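PDB 3S3T: nucleotide-binding protein, universal stress protein UspA family from Lactobacillus plantarum, which binds ATP and probably serves in the cellular response to stress, as other universal stress proteins do, though its exact role is unknown. Local coordinates for residues F22-A25 with V26-A29; Q76-A79 with T80-A83; T98-D101 with Y102-H106; T131-V134 with V135-P139. All coordinates share one frame; numbering follows the deposited sequence. Where two conformers were deposited one is given.

All four contacts are local, made between residues a helical turn or so apart, and their chemistry follows their place in the parallel alpha/beta fold. Contacts 1 and 4 are largely buried turns of helices 16-32 and 129-137, each helix the crossover of a beta-alpha-beta unit, and both also reach a second subunit. Contact 2, where helix 53-78 runs out, is more exposed and relies on threonine hydroxyls; it packs on contact 1 through Val26, Val78 and Ala83. Contact 3, on helix 95-105, is partly buried and carries charged side chains; Glu100 links it to Tyr133 of contact 4. Contact 4 alone hydrogen-bonds the nucleotide directly, whereas contact 3 touches it through Ile99.

Contact 1 of 4, residues F22-A25 with V26-A29; sequences FTEA and VNIA
Phe22 and Val26, one turn apart on helix 16-32, make the apolar part of this contact. The methyl CG2 of Val26 stands over one face of the phenyl ring, 3.8 Å from its centroid and 24° off the normal, a CH-pi contact displaced toward the CZ end of the ring. Phe22 reaches it because its CG lies anti to the backbone N, which sends the ring along the helix toward the next turn.

The polar part lies on Glu24 and Asn27. Asn27 ND2 donates to Glu24 OE2 at 3.2 Å, on the syn side but well out of the carboxylate plane; the carboxylate and amide planes are 62° apart and the N-H...O angle is only 135°, so the bond is bent. Glu24 is bent at chi2, which also lays OE1 3.7 Å from Ile28 CG1. Asn27 ND2 also donates to Ala3 O of the second subunit, so one amide nitrogen serves both acceptors.

Backbone bonds complete the turn, among them Ala29 N to Ala25 O at 2.8 Å.

The small Ala25 and Ala29 let the helix lie close against Leu36 of strand 35-43, Ile28 meets Ile8 of strand 7-11, and Phe22 and Val26 pack on helix 53-78.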
ATOM      1  N   PHE A  22      -1.664  -2.459 -23.183  1.00 23.02           N
ATOM      2  CA  PHE A  22      -0.975  -2.139 -24.401  1.00 24.15           C
ATOM      3  C   PHE A  22      -1.956  -1.594 -25.429  1.00 25.11           C
ATOM      4  O   PHE A  22      -1.689  -0.582 -26.087  1.00 24.29           O
ATOM      5  CB  PHE A  22      -0.237  -3.342 -24.950  1.00 24.94           C
ATOM      6  CG  PHE A  22       0.307  -3.113 -26.305  1.00 25.97           C
ATOM      7  CD1 PHE A  22      -0.373  -3.580 -27.430  1.00 25.97           C
ATOM      8  CD2 PHE A  22       1.459  -2.360 -26.472  1.00 26.53           C
ATOM      9  CE1 PHE A  22       0.119  -3.335 -28.707  1.00 27.54           C
ATOM     10  CE2 PHE A  22       1.955  -2.115 -27.777  1.00 27.86           C
ATOM     11  CZ  PHE A  22       1.289  -2.616 -28.873  1.00 24.97           C
ATOM     12  N   THR A  23      -3.116  -2.228 -25.531  1.00 25.21           N
ATOM     13  CA  THR A  23      -4.124  -1.795 -26.525  1.00 26.51           C
ATOM     14  C   THR A  23      -4.536  -0.355 -26.310  1.00 25.66           C
ATOM     15  O   THR A  23      -4.654   0.396 -27.280  1.00 24.68           O
ATOM     16  CB  THR A  23      -5.327  -2.728 -26.539  1.00 26.82           C
ATOM     17  OG1 THR A  23      -4.857  -4.022 -26.913  1.00 27.36           O
ATOM     18  CG2 THR A  23      -6.410  -2.260 -27.563  1.00 30.32           C
ATOM     19  N   GLU A  24      -4.709   0.036 -25.042  1.00 25.45           N
ATOM     20  CA  GLU A  24      -5.033   1.426 -24.703  1.00 24.75           C
ATOM     21  C   GLU A  24      -3.859   2.358 -24.895  1.00 24.26           C
ATOM     22  O   GLU A  24      -4.056   3.511 -25.328  1.00 25.70           O
ATOM     23  CB  GLU A  24      -5.587   1.543 -23.296  1.00 25.57           C
ATOM     24  CG  GLU A  24      -6.038   2.939 -22.895  1.00 27.27           C
ATOM     25  CD  GLU A  24      -7.051   3.541 -23.840  1.00 31.27           C
ATOM     26  OE1 GLU A  24      -7.129   4.778 -23.878  1.00 31.69           O
ATOM     27  OE2 GLU A  24      -7.740   2.777 -24.562  1.00 32.32           O
ATOM     28  N   ALA A  25      -2.638   1.884 -24.623  1.00 22.13           N
ATOM     29  CA  ALA A  25      -1.437   2.691 -24.866  1.00 22.06           C
ATOM     30  C   ALA A  25      -1.328   3.063 -26.343  1.00 22.45           C
ATOM     31  O   ALA A  25      -0.985   4.196 -26.676  1.00 22.14           O
ATOM     32  CB  ALA A  25      -0.143   1.962 -24.377  1.00 20.65           C
ATOM     33  N   VAL A  26      -1.663   2.147 -27.234  1.00 22.73           N
ATOM     34  CA  VAL A  26      -1.596   2.481 -28.665  1.00 24.53           C
ATOM     35  C   VAL A  26      -2.634   3.536 -29.043  1.00 24.84           C
ATOM     36  O   VAL A  26      -2.396   4.384 -29.884  1.00 25.57           O
ATOM     37  CB  VAL A  26      -1.808   1.251 -29.546  1.00 25.13           C
ATOM     38  CG1 VAL A  26      -1.791   1.659 -31.048  1.00 24.83           C
ATOM     39  CG2 VAL A  26      -0.731   0.229 -29.255  1.00 24.71           C
ATOM     40  N   ASN A  27      -3.798   3.445 -28.424  1.00 26.13           N
ATOM     41  CA  ASN A  27      -4.858   4.430 -28.572  1.00 28.06           C
ATOM     42  C   ASN A  27      -4.405   5.843 -28.101  1.00 26.92           C
ATOM     43  O   ASN A  27      -4.622   6.859 -28.770  1.00 25.99           O
ATOM     44  CB  ASN A  27      -6.018   3.911 -27.742  1.00 28.67           C
ATOM     45  CG  ASN A  27      -7.305   4.610 -28.014  1.00 36.96           C
ATOM     46  OD1 ASN A  27      -7.365   5.628 -28.723  1.00 46.06           O
ATOM     47  ND2 ASN A  27      -8.386   4.050 -27.463  1.00 43.19           N
ATOM     48  N   ILE A  28      -3.757   5.897 -26.952  1.00 24.94           N
ATOM     49  CA  ILE A  28      -3.262   7.157 -26.412  1.00 24.61           C
ATOM     50  C   ILE A  28      -2.156   7.684 -27.322  1.00 25.19           C
ATOM     51  O   ILE A  28      -2.128   8.876 -27.640  1.00 25.28           O
ATOM     52  CB  ILE A  28      -2.706   6.966 -24.976  1.00 23.90           C
ATOM     53  CG1 ILE A  28      -3.809   6.505 -24.013  1.00 22.30           C
ATOM     54  CG2 ILE A  28      -2.130   8.287 -24.425  1.00 22.67           C
ATOM     55  CD1 ILE A  28      -3.286   6.063 -22.630  1.00 19.75           C
ATOM     56  N   ALA A  29      -1.275   6.777 -27.744  1.00 24.74           N
ATOM     57  CA  ALA A  29      -0.160   7.103 -28.605  1.00 26.62           C
ATOM     58  C   ALA A  29      -0.655   7.749 -29.922  1.00 28.47           C
ATOM     59  O   ALA A  29      -0.179   8.819 -30.312  1.00 29.01           O
ATOM     60  CB  ALA A  29       0.678   5.859 -28.872  1.00 25.66           C
TER

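Contact 2 of 4, residues Q76-A79 with T80-A83; sequences QFVA and TTSA
A type I beta turn from Val78 to Thr81 carries the chain out of helix 53-78, and an ST turn at Thr81 follows directly, so that two successive threonines are bonded back to the carbonyls of Phe77 and Val78. Thr81 N closes the beta turn on Val78 O at 3.0 Å. The hydroxyl of the same residue also donates to this oxygen, Thr81 OG1 lying 2.8 Å from Val78 O and tilted 15° from the carbonyl plane, whereas the amide comes from well above it. One residue earlier the pattern repeats: Thr80 OG1 lies in the carbonyl plane of Phe77, 2.7 Å from Phe77 O, and Thr80 N approaches that oxygen from above the plane. In both threonines OG1 sits between the backbone N and the carbonyl carbon (chi1 76° in Thr80), which turns the hydroxyl back toward the helix. Thr81 OG1 then accepts from Ala83 N at 3.1 Å, forming the ST turn.

Apolar groups fill in around these bonds. Thr81 CG2 lies over one face of the Phe77 ring, toward its rim, and Val78 CG1 meets Ala83 CB at 4.0 Å, with Phe22 and Val26 of helix 16-32 packed against Val78.

Threonine suits both places through its hydroxyl, carried on a short side chain; at Thr81 the second branch, a methyl, also serves to pack on Phe77. Each of the two carbonyl oxygens takes an amide and a hydroxyl proton, and Thr81 OG1 gives one bond and accepts another, which probably fixes the direction of its own proton.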
ATOM      1  N   GLN A  76       3.095  -5.513 -35.498  1.00 39.97           N
ATOM      2  CA  GLN A  76       2.172  -5.710 -36.615  0.60 41.78           C
ATOM      3  C   GLN A  76       0.866  -4.947 -36.363  1.00 41.56           C
ATOM      4  O   GLN A  76       0.358  -4.280 -37.270  1.00 42.74           O
ATOM      5  CB  GLN A  76       1.942  -7.213 -36.898  0.60 42.05           C
ATOM      6  CG  GLN A  76       3.218  -7.906 -37.377  0.60 42.47           C
ATOM      7  CD  GLN A  76       3.068  -9.395 -37.663  0.60 43.86           C
ATOM      8  OE1 GLN A  76       1.999  -9.982 -37.483  0.60 43.95           O
ATOM      9  NE2 GLN A  76       4.159 -10.014 -38.111  0.60 43.82           N
ATOM     10  N   PHE A  77       0.350  -5.007 -35.138  1.00 40.11           N
ATOM     11  CA  PHE A  77      -0.912  -4.338 -34.811  1.00 39.82           C
ATOM     12  C   PHE A  77      -0.791  -2.821 -34.897  1.00 39.32           C
ATOM     13  O   PHE A  77      -1.657  -2.157 -35.474  1.00 39.20           O
ATOM     14  CB  PHE A  77      -1.403  -4.754 -33.417  1.00 39.58           C
ATOM     15  CG  PHE A  77      -2.515  -3.887 -32.886  1.00 40.02           C
ATOM     16  CD1 PHE A  77      -2.247  -2.862 -32.009  1.00 38.33           C
ATOM     17  CD2 PHE A  77      -3.831  -4.089 -33.301  1.00 44.32           C
ATOM     18  CE1 PHE A  77      -3.276  -2.055 -31.523  1.00 40.02           C
ATOM     19  CE2 PHE A  77      -4.870  -3.278 -32.847  1.00 44.22           C
ATOM     20  CZ  PHE A  77      -4.601  -2.260 -31.960  1.00 43.86           C
ATOM     21  N   VAL A  78       0.280  -2.267 -34.322  1.00 38.28           N
ATOM     22  CA  VAL A  78       0.510  -0.805 -34.392  1.00 37.52           C
ATOM     23  C   VAL A  78       0.602  -0.298 -35.848  1.00 40.05           C
ATOM     24  O   VAL A  78       0.183   0.824 -36.123  1.00 39.91           O
ATOM     25  CB  VAL A  78       1.733  -0.370 -33.558  1.00 36.04           C
ATOM     26  CG1 VAL A  78       2.077   1.108 -33.795  1.00 34.20           C
ATOM     27  CG2 VAL A  78       1.430  -0.635 -32.072  1.00 32.82           C
ATOM     28  N   ALA A  79       1.107  -1.110 -36.782  1.00 42.07           N
ATOM     29  CA  ALA A  79       1.198  -0.638 -38.184  1.00 44.28           C
ATOM     30  C   ALA A  79      -0.160  -0.530 -38.867  1.00 46.01           C
ATOM     31  O   ALA A  79      -0.270   0.096 -39.936  1.00 48.20           O
ATOM     32  CB  ALA A  79       2.141  -1.483 -38.986  1.00 44.84           C
ATOM     33  N   THR A  80      -1.196  -1.125 -38.271  1.00 46.32           N
ATOM     34  CA  THR A  80      -2.577  -0.941 -38.751  1.00 47.55           C
ATOM     35  C   THR A  80      -3.246   0.328 -38.197  1.00 46.60           C
ATOM     36  O   THR A  80      -4.396   0.609 -38.544  1.00 47.52           O
ATOM     37  CB  THR A  80      -3.516  -2.145 -38.419  1.00 47.64           C
ATOM     38  OG1 THR A  80      -3.876  -2.115 -37.036  1.00 46.58           O
ATOM     39  CG2 THR A  80      -2.877  -3.496 -38.782  1.00 49.06           C
ATOM     40  N   THR A  81      -2.539   1.074 -37.337  1.00 44.39           N
ATOM     41  CA  THR A  81      -3.069   2.282 -36.700  1.00 42.53           C
ATOM     42  C   THR A  81      -2.259   3.511 -37.125  1.00 42.69           C
ATOM     43  O   THR A  81      -1.234   3.397 -37.805  1.00 42.48           O
ATOM     44  CB  THR A  81      -2.984   2.189 -35.129  1.00 41.62           C
ATOM     45  OG1 THR A  81      -1.632   2.443 -34.697  1.00 37.64           O
ATOM     46  CG2 THR A  81      -3.469   0.809 -34.622  1.00 39.84           C
ATOM     47  N   SER A  82      -2.695   4.686 -36.665  1.00 42.21           N
ATOM     48  CA  SER A  82      -2.022   5.933 -36.996  1.00 42.64           C
ATOM     49  C   SER A  82      -1.032   6.344 -35.916  1.00 40.29           C
ATOM     50  O   SER A  82      -0.510   7.451 -35.952  1.00 40.51           O
ATOM     51  CB  SER A  82      -3.052   7.040 -37.273  1.00 43.56           C
ATOM     52  OG  SER A  82      -3.949   7.171 -36.177  1.00 45.54           O
ATOM     53  N   ALA A  83      -0.746   5.440 -34.985  1.00 38.03           N
ATOM     54  CA  ALA A  83       0.249   5.669 -33.953  1.00 36.74           C
ATOM     55  C   ALA A  83       1.592   5.772 -34.654  1.00 36.73           C
ATOM     56  O   ALA A  83       1.872   4.997 -35.540  1.00 38.42           O
ATOM     57  CB  ALA A  83       0.251   4.523 -32.916  1.00 34.95           C
TER

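Contact 3 of 4, residues T98-D101 with Y102-H106; sequences TIED and YAKQH
Glu100 and Lys104 meet because their first torsions differ: CG of Glu100 is anti to the backbone N (chi1 172°), leading the chain toward the next turn, whereas CG of Lys104 lies beside its own N (chi1 -63°) and runs back. Both chains are extended beyond CG and cross at a slant, Lys104 CE passing 4.0 Å from Glu100 CG. At the ends Lys104 NZ forms a salt bridge with Glu100 OE2 at 3.1 Å, using the anti lone pair of that oxygen. The other oxygen, OE1, is hydrogen-bonded to Tyr133 OH and forms a salt bridge with Arg124 of the third subunit. Such gathered positive charge would probably favour the ionised carboxylate in this buried place. Lysine suits its position because its backbone end can stay at the surface while the long chain spans a turn to bring NZ to the carboxylate.

Backbone bonds hold the turns, among them Ala103 N to Ile99 O at 3.1 Å.

Helix 95-105 sits against the sheet through Tyr102, which packs on strands 35-43 and 7-11, and beside helix 129-137 through Ile99 on Val134; Ile99 also touches ATP, and Asp101 bridges to Arg124 of the third subunit.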
ATOM      1  N   THR A  98      12.883  -2.372 -12.579  1.00 20.53           N
ATOM      2  CA  THR A  98      13.344  -2.138 -13.923  1.00 21.82           C
ATOM      3  C   THR A  98      12.487  -1.100 -14.633  1.00 20.24           C
ATOM      4  O   THR A  98      13.001  -0.297 -15.411  1.00 21.80           O
ATOM      5  CB  THR A  98      13.416  -3.471 -14.720  1.00 22.11           C
ATOM      6  OG1 THR A  98      14.291  -4.387 -14.029  1.00 21.55           O
ATOM      7  CG2 THR A  98      13.930  -3.239 -16.154  1.00 21.88           C
ATOM      8  N   ILE A  99      11.189  -1.157 -14.399  1.00 20.23           N
ATOM      9  CA  ILE A  99      10.234  -0.217 -14.958  1.00 19.98           C
ATOM     10  C   ILE A  99      10.517   1.192 -14.412  1.00 20.24           C
ATOM     11  O   ILE A  99      10.640   2.153 -15.169  1.00 19.94           O
ATOM     12  CB  ILE A  99       8.762  -0.658 -14.631  1.00 20.29           C
ATOM     13  CG1 ILE A  99       8.375  -1.919 -15.431  1.00 19.67           C
ATOM     14  CG2 ILE A  99       7.796   0.513 -14.934  1.00 16.77           C
ATOM     15  CD1 ILE A  99       7.144  -2.660 -14.884  1.00 19.63           C
ATOM     16  N   GLU A 100      10.668   1.298 -13.101  1.00 20.74           N
ATOM     17  CA  GLU A 100      11.055   2.577 -12.478  1.00 20.43           C
ATOM     18  C   GLU A 100      12.351   3.105 -13.107  1.00 20.64           C
ATOM     19  O   GLU A 100      12.431   4.298 -13.504  1.00 20.31           O
ATOM     20  CB  GLU A 100      11.250   2.378 -10.958  1.00 20.73           C
ATOM     21  CG  GLU A 100      11.824   3.548 -10.215  1.00 21.70           C
ATOM     22  CD  GLU A 100      12.105   3.260  -8.749  1.00 21.89           C
ATOM     23  OE1 GLU A 100      12.147   2.111  -8.326  1.00 25.36           O
ATOM     24  OE2 GLU A 100      12.324   4.219  -8.022  1.00 22.01           O
ATOM     25  N   ASP A 101      13.357   2.230 -13.190  1.00 21.90           N
ATOM     26  CA  ASP A 101      14.674   2.638 -13.640  1.00 23.31           C
ATOM     27  C   ASP A 101      14.577   3.076 -15.098  1.00 23.02           C
ATOM     28  O   ASP A 101      15.262   4.007 -15.522  1.00 23.62           O
ATOM     29  CB  ASP A 101      15.692   1.501 -13.488  1.00 23.81           C
ATOM     30  CG  ASP A 101      16.101   1.279 -12.040  1.00 26.42           C
ATOM     31  OD1 ASP A 101      15.789   2.121 -11.158  1.00 27.25           O
ATOM     32  OD2 ASP A 101      16.736   0.257 -11.776  1.00 29.79           O
ATOM     33  N   TYR A 102      13.748   2.382 -15.866  1.00 22.46           N
ATOM     34  CA  TYR A 102      13.612   2.669 -17.262  1.00 23.28           C
ATOM     35  C   TYR A 102      13.057   4.090 -17.434  1.00 23.90           C
ATOM     36  O   TYR A 102      13.558   4.854 -18.255  1.00 23.95           O
ATOM     37  CB  TYR A 102      12.704   1.644 -17.959  1.00 22.58           C
ATOM     38  CG  TYR A 102      12.812   1.711 -19.470  1.00 25.27           C
ATOM     39  CD1 TYR A 102      13.669   0.872 -20.160  1.00 26.14           C
ATOM     40  CD2 TYR A 102      12.063   2.631 -20.205  1.00 24.62           C
ATOM     41  CE1 TYR A 102      13.784   0.932 -21.536  1.00 27.02           C
ATOM     42  CE2 TYR A 102      12.176   2.698 -21.585  1.00 28.73           C
ATOM     43  CZ  TYR A 102      13.051   1.850 -22.243  1.00 28.96           C
ATOM     44  OH  TYR A 102      13.162   1.930 -23.612  1.00 33.57           O
ATOM     45  N   ALA A 103      12.030   4.432 -16.656  1.00 23.57           N
ATOM     46  CA  ALA A 103      11.434   5.778 -16.734  1.00 24.29           C
ATOM     47  C   ALA A 103      12.428   6.850 -16.288  1.00 24.91           C
ATOM     48  O   ALA A 103      12.411   7.952 -16.825  1.00 25.77           O
ATOM     49  CB  ALA A 103      10.188   5.868 -15.890  1.00 22.69           C
ATOM     50  N   LYS A 104      13.287   6.544 -15.319  1.00 24.51           N
ATOM     51  CA  LYS A 104      14.325   7.510 -14.883  1.00 26.68           C
ATOM     52  C   LYS A 104      15.541   7.562 -15.830  1.00 27.15           C
ATOM     53  O   LYS A 104      16.211   8.598 -15.991  1.00 27.80           O
ATOM     54  CB  LYS A 104      14.733   7.226 -13.441  1.00 27.16           C
ATOM     55  CG  LYS A 104      13.525   7.432 -12.524  1.00 29.55           C
ATOM     56  CD  LYS A 104      13.717   7.120 -11.028  1.00 34.46           C
ATOM     57  CE  LYS A 104      12.422   7.545 -10.286  1.00 34.21           C
ATOM     58  NZ  LYS A 104      12.327   7.195  -8.808  1.00 36.28           N
ATOM     59  N   GLN A 105      15.809   6.441 -16.475  1.00 26.85           N
ATOM     60  CA  GLN A 105      16.873   6.360 -17.461  1.00 28.05           C
ATOM     61  C   GLN A 105      16.486   7.149 -18.721  1.00 26.95           C
ATOM     62  O   GLN A 105      17.336   7.674 -19.400  1.00 26.23           O
ATOM     63  CB  GLN A 105      17.176   4.875 -17.801  1.00 29.08           C
ATOM     64  CG  GLN A 105      17.921   4.118 -16.673  1.00 31.82           C
ATOM     65  CD  GLN A 105      17.885   2.582 -16.809  1.00 36.31           C
ATOM     66  OE1 GLN A 105      18.093   1.863 -15.829  1.00 35.42           O
ATOM     67  NE2 GLN A 105      17.617   2.080 -18.020  1.00 39.78           N
ATOM     68  N   HIS A 106      15.186   7.214 -19.017  1.00 26.20           N
ATOM     69  CA  HIS A 106      14.677   7.946 -20.157  1.00 26.64           C
ATOM     70  C   HIS A 106      13.682   9.015 -19.690  1.00 26.13           C
ATOM     71  O   HIS A 106      12.473   8.826 -19.810  1.00 24.40           O
ATOM     72  CB  HIS A 106      13.954   7.009 -21.083  1.00 26.77           C
ATOM     73  CG  HIS A 106      14.804   5.916 -21.618  1.00 30.76           C
ATOM     74  ND1 HIS A 106      15.437   6.014 -22.835  1.00 35.19           N
ATOM     75  CD2 HIS A 106      15.133   4.706 -21.113  1.00 32.88           C
ATOM     76  CE1 HIS A 106      16.098   4.892 -23.074  1.00 36.33           C
ATOM     77  NE2 HIS A 106      15.935   4.085 -22.046  1.00 34.55           N
TER

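Contact 4 of 4, residues T131-V134 with V135-P139. With ATP (adenosine-5'-triphosphate), chain I.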
ATOM      1  N   THR A 131       2.132  -2.751 -10.233  1.00 17.97           N
ATOM      2  CA  THR A 131       1.421  -1.543 -10.504  1.00 17.08           C
ATOM      3  C   THR A 131       1.443  -0.580  -9.330  1.00 18.48           C
ATOM      4  O   THR A 131       1.772   0.613  -9.530  1.00 15.60           O
ATOM      5  CB  THR A 131      -0.020  -1.795 -10.980  1.00 19.16           C
ATOM      6  OG1 THR A 131       0.020  -2.442 -12.242  1.00 17.76           O
ATOM      7  CG2 THR A 131      -0.807  -0.490 -11.139  1.00 16.58           C
ATOM      8  N   SER A 132       1.154  -1.030  -8.111  1.00 18.27           N
ATOM      9  CA  SER A 132       1.209  -0.069  -6.992  1.00 20.35           C
ATOM     10  C   SER A 132       2.641   0.490  -6.810  1.00 18.88           C
ATOM     11  O   SER A 132       2.809   1.659  -6.467  1.00 20.97           O
ATOM     12  CB  SER A 132       0.636  -0.650  -5.700  1.00 21.25           C
ATOM     13  OG  SER A 132       1.451  -1.690  -5.251  1.00 25.90           O
ATOM     14  N   TYR A 133       3.654  -0.334  -7.017  1.00 18.05           N
ATOM     15  CA  TYR A 133       5.043   0.126  -6.869  1.00 17.67           C
ATOM     16  C   TYR A 133       5.345   1.245  -7.896  1.00 17.93           C
ATOM     17  O   TYR A 133       5.865   2.323  -7.526  1.00 16.62           O
ATOM     18  CB  TYR A 133       6.022  -0.999  -7.074  1.00 18.62           C
ATOM     19  CG  TYR A 133       7.441  -0.566  -6.909  1.00 16.78           C
ATOM     20  CD1 TYR A 133       8.136   0.021  -7.947  1.00 19.79           C
ATOM     21  CD2 TYR A 133       8.060  -0.657  -5.674  1.00 19.06           C
ATOM     22  CE1 TYR A 133       9.470   0.409  -7.785  1.00 20.36           C
ATOM     23  CE2 TYR A 133       9.373  -0.215  -5.473  1.00 18.70           C
ATOM     24  CZ  TYR A 133      10.071   0.309  -6.522  1.00 22.50           C
ATOM     25  OH  TYR A 133      11.374   0.753  -6.344  1.00 19.30           O
ATOM     26  N   VAL A 134       4.996   0.976  -9.148  1.00 17.30           N
ATOM     27  CA  VAL A 134       5.192   1.932 -10.222  1.00 17.46           C
ATOM     28  C   VAL A 134       4.356   3.207 -10.022  1.00 17.85           C
ATOM     29  O   VAL A 134       4.869   4.320 -10.162  1.00 16.73           O
ATOM     30  CB  VAL A 134       5.064   1.274 -11.614  1.00 16.94           C
ATOM     31  CG1 VAL A 134       5.399   2.285 -12.768  1.00 18.17           C
ATOM     32  CG2 VAL A 134       6.061   0.126 -11.728  1.00 17.48           C
ATOM     33  N   VAL A 135       3.088   3.090  -9.640  1.00 17.51           N
ATOM     34  CA  VAL A 135       2.348   4.304  -9.364  1.00 18.76           C
ATOM     35  C   VAL A 135       3.086   5.198  -8.333  1.00 18.97           C
ATOM     36  O   VAL A 135       3.151   6.438  -8.476  1.00 19.60           O
ATOM     37  CB  VAL A 135       0.875   3.972  -8.879  1.00 19.37           C
ATOM     38  CG1 VAL A 135       0.209   5.204  -8.249  1.00 21.01           C
ATOM     39  CG2 VAL A 135      -0.013   3.426 -10.061  1.00 20.89           C
ATOM     40  N   ASP A 136       3.629   4.561  -7.304  1.00 17.61           N
ATOM     41  CA  ASP A 136       4.325   5.224  -6.233  1.00 18.45           C
ATOM     42  C   ASP A 136       5.624   5.875  -6.712  1.00 19.18           C
ATOM     43  O   ASP A 136       5.895   7.060  -6.444  1.00 20.62           O
ATOM     44  CB  ASP A 136       4.630   4.150  -5.195  1.00 20.18           C
ATOM     45  CG  ASP A 136       5.072   4.706  -3.870  1.00 24.49           C
ATOM     46  OD1 ASP A 136       5.414   5.893  -3.800  1.00 28.48           O
ATOM     47  OD2 ASP A 136       5.041   3.923  -2.899  1.00 32.45           O
ATOM     48  N   HIS A 137       6.401   5.107  -7.464  1.00 17.22           N
ATOM     49  CA  HIS A 137       7.774   5.476  -7.689  1.00 19.26           C
ATOM     50  C   HIS A 137       8.061   6.136  -9.037  1.00 19.14           C
ATOM     51  O   HIS A 137       9.210   6.588  -9.286  1.00 20.66           O
ATOM     52  CB  HIS A 137       8.647   4.263  -7.536  1.00 19.10           C
ATOM     53  CG  HIS A 137       8.825   3.817  -6.117  1.00 20.75           C
ATOM     54  ND1 HIS A 137       7.997   2.892  -5.517  1.00 21.97           N
ATOM     55  CD2 HIS A 137       9.769   4.127  -5.195  1.00 24.25           C
ATOM     56  CE1 HIS A 137       8.392   2.700  -4.266  1.00 25.97           C
ATOM     57  NE2 HIS A 137       9.475   3.416  -4.052  1.00 24.09           N
ATOM     58  N   ALA A 138       7.072   6.229  -9.917  1.00 18.25           N
ATOM     59  CA  ALA A 138       7.368   6.799 -11.235  1.00 18.44           C
ATOM     60  C   ALA A 138       7.534   8.309 -11.155  1.00 18.59           C
ATOM     61  O   ALA A 138       6.845   8.969 -10.395  1.00 20.04           O
ATOM     62  CB  ALA A 138       6.278   6.472 -12.277  1.00 16.51           C
ATOM     63  N   PRO A 139       8.414   8.860 -11.985  1.00 19.93           N
ATOM     64  CA  PRO A 139       8.616  10.309 -12.057  1.00 22.34           C
ATOM     65  C   PRO A 139       7.568  11.035 -12.944  1.00 23.14           C
ATOM     66  O   PRO A 139       7.630  12.248 -13.080  1.00 25.86           O
ATOM     67  CB  PRO A 139      10.015  10.425 -12.676  1.00 22.72           C
ATOM     68  CG  PRO A 139      10.077   9.261 -13.603  1.00 21.15           C
ATOM     69  CD  PRO A 139       9.340   8.137 -12.870  1.00 20.03           C
TER
HETATM   70  PG  ATP I 501       1.455  -9.537  -7.977  1.00 23.61           P
HETATM   71  O1G ATP I 501       2.695  -9.684  -8.829  1.00 21.33           O
HETATM   72  O2G ATP I 501       1.087 -10.814  -7.285  1.00 23.27           O
HETATM   73  O3G ATP I 501       1.464  -8.395  -6.971  1.00 24.20           O
HETATM   74  PB  ATP I 501      -0.069  -9.495 -10.484  1.00 21.06           P
HETATM   75  O1B ATP I 501      -1.497  -9.921 -10.677  1.00 18.77           O
HETATM   76  O2B ATP I 501       1.005 -10.319 -11.108  1.00 21.89           O
HETATM   77  O3B ATP I 501       0.159  -9.313  -8.913  1.00 19.29           O
HETATM   78  PA  ATP I 501       1.248  -7.058 -11.361  1.00 17.99           P
HETATM   79  O1A ATP I 501       2.536  -7.820 -11.393  1.00 18.16           O
HETATM   80  O2A ATP I 501       1.245  -5.857 -10.507  1.00 16.51           O
HETATM   81  O3A ATP I 501      -0.008  -7.955 -10.984  1.00 22.37           O
HETATM   82  O5' ATP I 501       0.955  -6.633 -12.920  1.00 17.23           O
HETATM   83  C5' ATP I 501       0.235  -5.431 -13.184  1.00 18.05           C
HETATM   84  C4' ATP I 501       0.744  -4.785 -14.476  1.00 18.41           C
HETATM   85  O4' ATP I 501       2.130  -4.557 -14.251  1.00 19.63           O
HETATM   86  C3' ATP I 501       0.678  -5.689 -15.696  1.00 17.59           C
HETATM   87  O3' ATP I 501      -0.591  -5.666 -16.330  1.00 18.15           O
HETATM   88  C2' ATP I 501       1.819  -5.109 -16.495  1.00 20.13           C
HETATM   89  O2' ATP I 501       1.331  -3.926 -17.112  1.00 20.29           O
HETATM   90  C1' ATP I 501       2.866  -4.758 -15.447  1.00 18.20           C
HETATM   91  N9  ATP I 501       3.857  -5.820 -15.285  1.00 20.85           N
HETATM   92  C8  ATP I 501       3.827  -6.857 -14.392  1.00 19.45           C
HETATM   93  N7  ATP I 501       4.901  -7.662 -14.553  1.00 17.14           N
HETATM   94  C5  ATP I 501       5.614  -7.130 -15.553  1.00 18.68           C
HETATM   95  C6  ATP I 501       6.845  -7.498 -16.243  1.00 20.96           C
HETATM   96  N6  ATP I 501       7.503  -8.604 -15.841  1.00 21.14           N
HETATM   97  N1  ATP I 501       7.291  -6.688 -17.267  1.00 19.20           N
HETATM   98  C2  ATP I 501       6.590  -5.599 -17.621  1.00 21.04           C
HETATM   99  N3  ATP I 501       5.429  -5.217 -17.070  1.00 15.95           N
HETATM  100  C4  ATP I 501       4.927  -5.938 -16.043  1.00 17.54           C
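The last turns of helix 129-137, the crossover of the beta-alpha-beta unit between strands 111-115 and 141-145, keep regular i to i+4 bonds such as Val135 N to Thr131 O (2.8 Å, N-H...O angle 174°) up to Ala138, where the chain leaves helical geometry.

Tyr133 and His137, a turn apart, form an offset stack with planes 17° apart and centroids 3.9 Å apart. Tyr133 has CG anti to its N (chi1 -179°), which lays the phenol ring along the helix against one face of the imidazole; His137 ND1 stands over its centre and CE1 comes 3.3 Å from Tyr133 CE2. The same ND1 donates to Tyr133 O at 3.0 Å, nearly within the imidazole plane. Since His137 N binds this oxygen too, two donors grip it, and the ND1 bond together with the stack helps fix the rotation of the imidazole. Histidine suits the place, offering a flat face and an N-H together. Arg124 of the third subunit packs against the side chains of Tyr133, whose OH is held by Glu100, and His137.

At the other end, Thr131 OG1 binds Gly115 O, and Thr131 CG2 meets Val135 CG2. Toward the nucleotide, Thr131 N donates to ATP O2A, an oxygen of the alpha-phosphate, at 3.2 Å.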